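Local coordinates for protein disulfide-isomerase A4 (Rattus norvegicus, PDB 3EC3), which catalyses the rearrangement of disulfide bonds in proteins of the endoplasmic reticulum, the present fragment holding its two noncatalytic thioredoxin-like domains, at residues K132-V142 against E168-Y179; L186-A197 against K206-F214. The protein carries 1 engineered substitution. One frame throughout, in Å; residues are numbered along the deposited sequence.

Contact 1. Residues K132-V142 against E168-Y179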
loop_
_atom_site.group_PDB
_atom_site.type_symbol
_atom_site.label_atom_id
_atom_site.label_comp_id
_atom_site.label_asym_id
_atom_site.label_seq_id
_atom_site.Cartn_x
_atom_site.Cartn_y
_atom_site.Cartn_z
ATOM N N LYS A 132 -5.501 -3.376 9.109
ATOM C CA LYS A 132 -4.640 -4.326 9.817
ATOM C C LYS A 132 -3.916 -3.631 10.968
ATOM O O LYS A 132 -3.543 -2.469 10.849
ATOM C CB LYS A 132 -3.652 -5.031 8.875
ATOM C CG LYS A 132 -3.032 -6.291 9.528
ATOM C CD LYS A 132 -2.305 -7.194 8.534
ATOM C CE LYS A 132 -1.840 -8.479 9.256
ATOM N NZ LYS A 132 -1.084 -9.361 8.308
ATOM N N ARG A 133 -3.731 -4.345 12.079
ATOM C CA ARG A 133 -3.003 -3.834 13.253
ATOM C C ARG A 133 -1.978 -4.890 13.723
ATOM O O ARG A 133 -2.182 -6.114 13.506
ATOM C CB ARG A 133 -3.959 -3.499 14.421
ATOM C CG ARG A 133 -5.082 -2.557 14.105
ATOM C CD ARG A 133 -4.649 -1.113 14.275
ATOM N NE ARG A 133 -5.699 -0.161 13.917
ATOM C CZ ARG A 133 -6.006 0.202 12.671
ATOM N NH1 ARG A 133 -5.352 -0.305 11.633
ATOM N NH2 ARG A 133 -6.962 1.094 12.463
ATOM N N PRO A 134 -0.885 -4.435 14.368
ATOM C CA PRO A 134 -0.520 -3.020 14.618
ATOM C C PRO A 134 -0.170 -2.177 13.363
ATOM O O PRO A 134 0.388 -2.695 12.397
ATOM C CB PRO A 134 0.711 -3.116 15.529
ATOM C CG PRO A 134 0.658 -4.509 16.125
ATOM C CD PRO A 134 0.078 -5.357 14.987
ATOM N N LEU A 135 -0.471 -0.887 13.422
ATOM C CA LEU A 135 -0.225 0.039 12.316
ATOM C C LEU A 135 0.630 1.199 12.827
ATOM O O LEU A 135 0.264 1.876 13.816
ATOM C CB LEU A 135 -1.547 0.563 11.762
ATOM C CG LEU A 135 -1.474 1.774 10.824
ATOM C CD1 LEU A 135 -0.790 1.428 9.489
ATOM C CD2 LEU A 135 -2.904 2.278 10.591
ATOM N N VAL A 136 1.770 1.416 12.173
ATOM C CA VAL A 136 2.664 2.516 12.539
ATOM C C VAL A 136 2.327 3.660 11.581
ATOM O O VAL A 136 2.408 3.470 10.391
ATOM C CB VAL A 136 4.156 2.106 12.431
ATOM C CG1 VAL A 136 5.103 3.310 12.805
ATOM C CG2 VAL A 136 4.457 0.882 13.310
ATOM N N VAL A 137 1.904 4.821 12.091
ATOM C CA VAL A 137 1.579 5.977 11.248
ATOM C C VAL A 137 2.557 7.126 11.432
ATOM O O VAL A 137 2.825 7.520 12.560
ATOM C CB VAL A 137 0.165 6.521 11.538
ATOM C CG1 VAL A 137 -0.177 7.662 10.488
ATOM C CG2 VAL A 137 -0.881 5.375 11.463
ATOM N N VAL A 138 3.081 7.666 10.325
ATOM C CA VAL A 138 3.969 8.826 10.360
ATOM C C VAL A 138 3.249 10.031 9.724
ATOM O O VAL A 138 2.873 10.011 8.540
ATOM C CB VAL A 138 5.357 8.534 9.716
ATOM C CG1 VAL A 138 6.233 9.793 9.648
ATOM C CG2 VAL A 138 6.090 7.404 10.494
ATOM N N TYR A 139 3.059 11.077 10.534
ATOM C CA TYR A 139 2.272 12.238 10.133
ATOM C C TYR A 139 3.142 13.430 9.714
ATOM O O TYR A 139 4.057 13.840 10.441
ATOM C CB TYR A 139 1.399 12.714 11.302
ATOM C CG TYR A 139 0.448 11.686 11.877
ATOM C CD1 TYR A 139 0.825 10.895 12.951
ATOM C CD2 TYR A 139 -0.843 11.540 11.376
ATOM C CE1 TYR A 139 -0.053 9.959 13.512
ATOM C CE2 TYR A 139 -1.733 10.587 11.932
ATOM C CZ TYR A 139 -1.314 9.808 12.994
ATOM O OH TYR A 139 -2.153 8.870 13.566
ATOM N N TYR A 140 2.811 14.009 8.577
ATOM C CA TYR A 140 3.465 15.219 8.098
ATOM C C TYR A 140 2.691 15.828 6.941
ATOM O O TYR A 140 1.576 15.432 6.671
ATOM C CB TYR A 140 4.955 15.001 7.737
ATOM C CG TYR A 140 5.262 14.009 6.619
ATOM C CD1 TYR A 140 5.337 12.634 6.883
ATOM C CD2 TYR A 140 5.547 14.455 5.323
ATOM C CE1 TYR A 140 5.671 11.727 5.883
ATOM C CE2 TYR A 140 5.872 13.551 4.294
ATOM C CZ TYR A 140 5.930 12.185 4.600
ATOM O OH TYR A 140 6.265 11.297 3.630
ATOM N N SER A 141 3.282 16.802 6.257
ATOM C CA SER A 141 2.620 17.390 5.094
ATOM C C SER A 141 2.863 16.520 3.871
ATOM O O SER A 141 3.963 16.529 3.305
ATOM C CB SER A 141 3.107 18.842 4.873
ATOM O OG SER A 141 2.564 19.377 3.685
ATOM N N VAL A 142 1.852 15.749 3.462
ATOM C CA VAL A 142 2.045 14.733 2.394
ATOM C C VAL A 142 1.545 15.309 1.083
ATOM O O VAL A 142 0.383 15.666 0.984
ATOM C CB VAL A 142 1.295 13.393 2.743
ATOM C CG1 VAL A 142 1.345 12.409 1.546
ATOM C CG2 VAL A 142 1.942 12.754 3.982
ATOM N N GLU A 168 6.276 -7.413 10.439
ATOM C CA GLU A 168 5.144 -7.832 11.258
ATOM C C GLU A 168 4.161 -6.681 11.566
ATOM O O GLU A 168 3.020 -6.928 12.040
ATOM C CB GLU A 168 5.657 -8.426 12.569
ATOM C CG GLU A 168 6.387 -7.400 13.452
ATOM C CD GLU A 168 7.906 -7.398 13.248
ATOM O OE1 GLU A 168 8.381 -7.812 12.161
ATOM O OE2 GLU A 168 8.629 -7.018 14.192
ATOM N N TYR A 169 4.579 -5.430 11.282
ATOM C CA TYR A 169 3.690 -4.272 11.429
ATOM C C TYR A 169 3.475 -3.619 10.059
ATOM O O TYR A 169 4.341 -3.723 9.195
ATOM C CB TYR A 169 4.314 -3.226 12.376
ATOM C CG TYR A 169 4.746 -3.818 13.707
ATOM C CD1 TYR A 169 3.948 -4.773 14.359
ATOM C CD2 TYR A 169 5.941 -3.416 14.317
ATOM C CE1 TYR A 169 4.325 -5.335 15.605
ATOM C CE2 TYR A 169 6.331 -3.967 15.568
ATOM C CZ TYR A 169 5.530 -4.913 16.193
ATOM O OH TYR A 169 5.933 -5.441 17.400
ATOM N N THR A 170 2.332 -2.964 9.896
ATOM C CA THR A 170 2.023 -2.152 8.683
ATOM C C THR A 170 2.473 -0.708 8.983
ATOM O O THR A 170 2.292 -0.235 10.104
ATOM C CB THR A 170 0.532 -2.195 8.395
ATOM O OG1 THR A 170 0.090 -3.580 8.352
ATOM C CG2 THR A 170 0.193 -1.464 7.084
ATOM N N PHE A 171 3.132 -0.047 8.022
ATOM C CA PHE A 171 3.600 1.346 8.201
ATOM C C PHE A 171 2.917 2.162 7.117
ATOM O O PHE A 171 2.674 1.654 5.994
ATOM C CB PHE A 171 5.096 1.455 7.989
ATOM C CG PHE A 171 5.967 0.845 9.095
ATOM C CD1 PHE A 171 6.045 -0.518 9.302
ATOM C CD2 PHE A 171 6.762 1.677 9.888
ATOM C CE1 PHE A 171 6.877 -1.058 10.299
ATOM C CE2 PHE A 171 7.600 1.147 10.900
ATOM C CZ PHE A 171 7.652 -0.218 11.105
ATOM N N ALA A 172 2.578 3.403 7.446
ATOM C CA ALA A 172 1.979 4.304 6.453
ATOM C C ALA A 172 2.383 5.724 6.782
ATOM O O ALA A 172 2.635 6.053 7.975
ATOM C CB ALA A 172 0.456 4.174 6.469
ATOM N N ILE A 173 2.436 6.583 5.765
ATOM C CA ILE A 173 2.559 8.014 6.045
ATOM C C ILE A 173 1.128 8.579 5.968
ATOM O O ILE A 173 0.256 8.016 5.279
ATOM C CB ILE A 173 3.499 8.719 5.017
ATOM C CG1 ILE A 173 2.884 8.648 3.611
ATOM C CG2 ILE A 173 4.974 8.155 5.143
ATOM C CD1 ILE A 173 3.643 9.518 2.579
ATOM N N ALA A 174 0.874 9.671 6.679
ATOM C CA ALA A 174 -0.465 10.246 6.755
ATOM C C ALA A 174 -0.329 11.766 6.771
ATOM O O ALA A 174 0.623 12.306 7.353
ATOM C CB ALA A 174 -1.203 9.764 8.010
ATOM N N ASP A 175 -1.248 12.450 6.088
ATOM C CA ASP A 175 -1.185 13.906 6.077
ATOM C C ASP A 175 -1.661 14.470 7.425
ATOM O O ASP A 175 -2.697 14.061 7.936
ATOM C CB ASP A 175 -2.005 14.502 4.936
ATOM C CG ASP A 175 -1.902 16.002 4.905
ATOM O OD1 ASP A 175 -2.864 16.670 5.303
ATOM O OD2 ASP A 175 -0.816 16.518 4.609
ATOM N N GLU A 176 -0.901 15.405 7.991
ATOM C CA GLU A 176 -1.197 15.896 9.374
ATOM C C GLU A 176 -2.503 16.681 9.485
ATOM O O GLU A 176 -3.139 16.674 10.557
ATOM C CB GLU A 176 -0.032 16.708 9.953
ATOM C CG GLU A 176 0.399 17.864 9.085
ATOM C CD GLU A 176 1.698 18.520 9.550
ATOM O OE1 GLU A 176 2.213 18.168 10.633
ATOM O OE2 GLU A 176 2.188 19.424 8.836
ATOM N N GLU A 177 -2.884 17.347 8.397
ATOM C CA GLU A 177 -4.148 18.112 8.281
ATOM C C GLU A 177 -5.332 17.168 8.078
ATOM O O GLU A 177 -6.345 17.274 8.783
ATOM C CB GLU A 177 -4.104 19.094 7.098
ATOM C CG GLU A 177 -3.442 20.435 7.379
ATOM C CD GLU A 177 -4.047 21.608 6.566
ATOM O OE1 GLU A 177 -5.238 21.543 6.171
ATOM O OE2 GLU A 177 -3.323 22.608 6.331
ATOM N N ASP A 178 -5.194 16.251 7.114
ATOM C CA ASP A 178 -6.146 15.152 6.898
ATOM C C ASP A 178 -6.497 14.493 8.225
ATOM O O ASP A 178 -7.674 14.195 8.505
ATOM C CB ASP A 178 -5.554 14.092 5.933
ATOM C CG ASP A 178 -6.609 13.117 5.390
ATOM O OD1 ASP A 178 -7.835 13.407 5.459
ATOM O OD2 ASP A 178 -6.218 12.048 4.877
ATOM N N TYR A 179 -5.485 14.285 9.059
ATOM C CA TYR A 179 -5.717 13.642 10.364
ATOM C C TYR A 179 -5.583 14.578 11.562
ATOM O O TYR A 179 -5.170 14.159 12.645
ATOM C CB TYR A 179 -4.808 12.419 10.513
ATOM C CG TYR A 179 -5.273 11.264 9.672
ATOM C CD1 TYR A 179 -4.752 11.047 8.398
ATOM C CD2 TYR A 179 -6.254 10.383 10.147
ATOM C CE1 TYR A 179 -5.180 9.972 7.612
ATOM C CE2 TYR A 179 -6.696 9.304 9.364
ATOM C CZ TYR A 179 -6.154 9.105 8.108
ATOM O OH TYR A 179 -6.610 8.048 7.339
HETATM O O HOH W 1 -0.424 -4.680 10.670
HETATM O O HOH W 2 -0.468 19.088 5.230
#
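Strand 135-140 and strand 170-175 pair in parallel, from Leu135 beside Thr170 to Tyr140 beside Asp175, in the mixed sheet of the second thioredoxin-like domain; with helix 149-163 between them in sequence they form a beta-alpha-beta unit. The backbone ladder shows the regular parallel alternation: Pro134 O receives Thr170 N, Thr170 O receives Val136 N at 2.7 Å, and the exchange continues to Glu176 N on Tyr140 O. Just ahead of the first bond, a cis peptide precedes Pro134, whose ring packs against the Tyr169 ring, CG to CD1 3.7 Å.

On one face of the sheet Val136 runs beside Phe171 in the same direction and sets its CB over the ring in a CH-pi contact, 4.0 Å from the centroid. Farther on, CG2 of Ile173 meets the edge of the Tyr140 ring near its plane, 3.7 Å from CE1; with chi1 of 62°, Tyr140 has CG between its own N and carbonyl carbon, and its ring comes back over the neighbouring strand. On the other face, where Leu135, Val137 and Tyr139 stand against Thr170, Ala172 and Ala174, Ala174 CB sits tightly against Val137 CG1 at 3.4 Å and also touches the Tyr139 ring.

At the end of strand 170-175 a side chain takes over from the backbone. Asp175 OD2 accepts Val142 N at 3.0 Å through its anti lone pair, in a nearly straight bond (167°), while OD1 takes Asp178 N in an Asx motif, so one carboxylate ties the turn before helix 180-185 to the chain just beyond strand 135-140.

Helices 149-163 and 216-227 pack on the face bearing Val136, Val138 and Phe171. Strand 118-121 borders strand 170-175, strand 196-200 borders strand 135-140, and both strands of the pair are therefore interior to the sheet.

Contact 2. Residues L186-A197 against K206-F214. Engineered in segment 186-197: Gly193 (natural residue Glu).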
loop_
_atom_site.group_PDB
_atom_site.type_symbol
_atom_site.label_atom_id
_atom_site.label_comp_id
_atom_site.label_asym_id
_atom_site.label_seq_id
_atom_site.Cartn_x
_atom_site.Cartn_y
_atom_site.Cartn_z
ATOM N N LEU A 186 -4.095 12.346 19.900
ATOM C CA LEU A 186 -2.842 11.680 20.262
ATOM C C LEU A 186 -1.942 12.539 21.162
ATOM O O LEU A 186 -0.900 12.068 21.625
ATOM C CB LEU A 186 -2.075 11.267 18.990
ATOM C CG LEU A 186 -2.776 10.184 18.170
ATOM C CD1 LEU A 186 -2.171 10.086 16.775
ATOM C CD2 LEU A 186 -2.711 8.833 18.889
ATOM N N GLY A 187 -2.353 13.784 21.403
ATOM C CA GLY A 187 -1.574 14.750 22.181
ATOM C C GLY A 187 -0.359 15.294 21.448
ATOM O O GLY A 187 0.614 15.697 22.084
ATOM N N LEU A 188 -0.419 15.316 20.117
ATOM C CA LEU A 188 0.740 15.667 19.290
ATOM C C LEU A 188 0.601 17.008 18.540
ATOM O O LEU A 188 1.512 17.431 17.822
ATOM C CB LEU A 188 1.049 14.533 18.296
ATOM C CG LEU A 188 1.644 13.216 18.807
ATOM C CD1 LEU A 188 1.782 12.211 17.671
ATOM C CD2 LEU A 188 2.985 13.445 19.487
ATOM N N SER A 189 -0.539 17.664 18.707
ATOM C CA SER A 189 -0.818 18.920 18.028
ATOM C C SER A 189 0.068 20.077 18.524
ATOM O O SER A 189 0.394 20.985 17.754
ATOM C CB SER A 189 -2.291 19.276 18.201
ATOM O OG SER A 189 -2.694 20.169 17.189
ATOM N N GLU A 190 0.455 20.043 19.801
ATOM C CA GLU A 190 1.362 21.058 20.359
ATOM C C GLU A 190 2.809 20.976 19.836
ATOM O O GLU A 190 3.439 22.008 19.625
ATOM C CB GLU A 190 1.315 21.072 21.912
ATOM C CG GLU A 190 2.145 19.976 22.642
ATOM C CD GLU A 190 1.971 18.573 22.050
ATOM O OE1 GLU A 190 0.819 18.187 21.744
ATOM O OE2 GLU A 190 2.988 17.858 21.876
ATOM N N SER A 191 3.311 19.757 19.590
ATOM C CA SER A 191 4.743 19.515 19.314
ATOM C C SER A 191 5.359 20.452 18.274
ATOM O O SER A 191 4.713 20.801 17.280
ATOM C CB SER A 191 4.985 18.053 18.928
ATOM O OG SER A 191 4.621 17.778 17.585
ATOM N N GLY A 192 6.612 20.846 18.508
ATOM C CA GLY A 192 7.308 21.797 17.637
ATOM C C GLY A 192 8.008 21.170 16.440
ATOM O O GLY A 192 8.884 21.800 15.831
ATOM N N GLY A 193 7.617 19.940 16.099
ATOM C CA GLY A 193 8.273 19.161 15.045
ATOM C C GLY A 193 7.404 18.993 13.821
ATOM O O GLY A 193 6.199 18.831 13.938
ATOM N N ASP A 194 8.020 19.036 12.642
ATOM C CA ASP A 194 7.297 18.886 11.380
ATOM C C ASP A 194 6.795 17.478 11.096
ATOM O O ASP A 194 5.950 17.299 10.219
ATOM C CB ASP A 194 8.158 19.348 10.205
ATOM C CG ASP A 194 8.340 20.830 10.187
ATOM O OD1 ASP A 194 8.167 21.437 11.262
ATOM O OD2 ASP A 194 8.648 21.386 9.113
ATOM N N VAL A 195 7.323 16.495 11.820
ATOM C CA VAL A 195 6.990 15.082 11.576
ATOM C C VAL A 195 6.726 14.392 12.898
ATOM O O VAL A 195 7.499 14.538 13.829
ATOM C CB VAL A 195 8.130 14.342 10.834
ATOM C CG1 VAL A 195 7.684 12.930 10.468
ATOM C CG2 VAL A 195 8.547 15.113 9.559
ATOM N N ASN A 196 5.640 13.637 12.978
ATOM C CA ASN A 196 5.250 12.969 14.227
ATOM C C ASN A 196 4.836 11.539 13.950
ATOM O O ASN A 196 4.579 11.196 12.790
ATOM C CB ASN A 196 4.096 13.737 14.863
ATOM C CG ASN A 196 4.551 15.027 15.494
ATOM O OD1 ASN A 196 5.148 15.015 16.565
ATOM N ND2 ASN A 196 4.285 16.146 14.831
ATOM N N ALA A 197 4.791 10.693 14.987
ATOM C CA ALA A 197 4.486 9.269 14.750
ATOM C C ALA A 197 3.630 8.672 15.859
ATOM O O ALA A 197 3.741 9.068 17.021
ATOM C CB ALA A 197 5.779 8.458 14.563
ATOM N N LYS A 206 -3.778 3.443 21.445
ATOM C CA LYS A 206 -2.917 4.255 20.590
ATOM C C LYS A 206 -1.722 4.753 21.393
ATOM O O LYS A 206 -1.849 5.023 22.593
ATOM C CB LYS A 206 -3.712 5.430 20.020
ATOM C CG LYS A 206 -4.806 5.003 19.030
ATOM C CD LYS A 206 -6.081 5.868 19.192
ATOM C CE LYS A 206 -7.275 5.287 18.397
ATOM N NZ LYS A 206 -7.027 5.143 16.911
ATOM N N PHE A 207 -0.561 4.842 20.746
ATOM C CA PHE A 207 0.661 5.274 21.424
ATOM C C PHE A 207 1.298 6.406 20.630
ATOM O O PHE A 207 1.525 6.261 19.430
ATOM C CB PHE A 207 1.630 4.094 21.578
ATOM C CG PHE A 207 1.001 2.876 22.208
ATOM C CD1 PHE A 207 0.336 1.927 21.426
ATOM C CD2 PHE A 207 1.045 2.692 23.593
ATOM C CE1 PHE A 207 -0.258 0.812 22.008
ATOM C CE2 PHE A 207 0.451 1.572 24.193
ATOM C CZ PHE A 207 -0.201 0.633 23.402
ATOM N N ALA A 208 1.583 7.534 21.277
ATOM C CA ALA A 208 2.159 8.662 20.545
ATOM C C ALA A 208 3.657 8.749 20.793
ATOM O O ALA A 208 4.101 8.596 21.939
ATOM C CB ALA A 208 1.478 9.969 20.940
HETATM N N MSE A 209 4.427 8.995 19.731
HETATM C CA MSE A 209 5.878 9.155 19.859
HETATM C C MSE A 209 6.239 10.497 20.460
HETATM O O MSE A 209 5.802 11.536 19.974
HETATM C CB MSE A 209 6.616 8.995 18.519
HETATM C CG MSE A 209 8.147 9.067 18.657
HETATM SE SE MSE A 209 9.081 8.891 16.972
HETATM C CE MSE A 209 9.811 10.580 16.774
ATOM N N GLU A 210 7.042 10.437 21.524
ATOM C CA GLU A 210 7.686 11.595 22.133
ATOM C C GLU A 210 8.353 12.455 21.065
ATOM O O GLU A 210 9.369 12.035 20.489
ATOM C CB GLU A 210 8.748 11.101 23.120
ATOM C CG GLU A 210 9.517 12.181 23.806
ATOM C CD GLU A 210 8.861 12.601 25.093
ATOM O OE1 GLU A 210 7.613 12.586 25.169
ATOM O OE2 GLU A 210 9.599 12.939 26.033
ATOM N N PRO A 211 7.779 13.650 20.779
ATOM C CA PRO A 211 8.317 14.565 19.766
ATOM C C PRO A 211 9.826 14.783 19.889
ATOM O O PRO A 211 10.331 15.141 20.959
ATOM C CB PRO A 211 7.555 15.865 20.034
ATOM C CG PRO A 211 6.253 15.406 20.530
ATOM C CD PRO A 211 6.559 14.206 21.396
ATOM N N GLU A 212 10.524 14.537 18.786
ATOM C CA GLU A 212 11.974 14.622 18.719
ATOM C C GLU A 212 12.288 14.964 17.279
ATOM O O GLU A 212 11.441 14.740 16.405
ATOM C CB GLU A 212 12.559 13.250 19.037
ATOM C CG GLU A 212 14.076 13.215 19.159
ATOM C CD GLU A 212 14.637 11.857 18.807
ATOM O OE1 GLU A 212 15.431 11.785 17.844
ATOM O OE2 GLU A 212 14.263 10.860 19.472
ATOM N N GLU A 213 13.485 15.484 17.003
ATOM C CA GLU A 213 13.890 15.639 15.604
ATOM C C GLU A 213 13.794 14.259 14.915
ATOM O O GLU A 213 14.381 13.258 15.354
ATOM C CB GLU A 213 15.250 16.345 15.455
ATOM C CG GLU A 213 15.100 17.901 15.384
ATOM C CD GLU A 213 16.392 18.702 15.630
ATOM O OE1 GLU A 213 16.973 19.231 14.651
ATOM O OE2 GLU A 213 16.812 18.843 16.808
ATOM N N PHE A 214 12.966 14.203 13.883
ATOM C CA PHE A 214 12.572 12.937 13.310
ATOM C C PHE A 214 13.656 12.373 12.412
ATOM O O PHE A 214 14.147 13.030 11.484
ATOM C CB PHE A 214 11.270 13.092 12.520
ATOM C CG PHE A 214 10.622 11.800 12.195
ATOM C CD1 PHE A 214 10.867 11.167 10.982
ATOM C CD2 PHE A 214 9.764 11.207 13.104
ATOM C CE1 PHE A 214 10.268 9.961 10.685
ATOM C CE2 PHE A 214 9.151 9.988 12.811
ATOM C CZ PHE A 214 9.408 9.367 11.611
HETATM O O HOH W 3 5.854 12.149 17.373
#
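Val195 and Phe214 meet at about a right angle, the methyl CG1 standing over the centre of the aromatic ring. This CH-pi contact is close, 3.6 Å from CG1 to the ring centroid and only 12° off the normal. CG1 lies anti to the backbone N of Val195 (chi1 -174°), the rotamer that delivers this branch to the ring face. Ala197 CB approaches the same ring differently, at its edge and near its plane, 4.1 Å from CE2, and also touches CB of selenomethionine Met209.

A second cluster forms where the loop after helix 180-185 folds over residues 208-211. Leu188 brings CG to Ala208 CB, while its CD2 reaches Pro211 CG, the two side chains meeting at a slant; Ser191 CB presses on Pro211 CG at 3.3 Å, tighter than usual for two carbons. At the start of strand 206-208 Lys206 meets Leu186 at about a right angle, Leu186 CD2 against Lys206 CB.

Between the two segments one direct hydrogen bond is made, Met209 N to Ala197 O at 2.8 Å. Beside it a water donates to Asn196 OD1 and to Met209 O, 2.7 Å away, and accepts from Ala197 N, thereby linking the two segments. The chemistry is thus mainly apolar, and the direct bond and the water satisfy backbone groups of Ala197 and Met209 and the amide oxygen of Asn196 amid the hydrocarbon packing.

Contact 1 closes before contact 2 opens along the chain, and their centres lie 12 Å apart within one thioredoxin-like domain. They share its mixed sheet, in which strand 135-140 of contact 1 neighbours strand 196-200, where contact 2 begins its hairpin. The seam between them is direct: Tyr139 N lies 2.7 Å from Asn196 O, a probable hydrogen bond, and Val138 CG1 packs on Val195 CG1. Helix 216-227 touches side chains from both. Together they show how the parallel beta-alpha-beta half of a thioredoxin fold is continued by its antiparallel hairpin half, here in a domain that belongs to the noncatalytic portion of the isomerase.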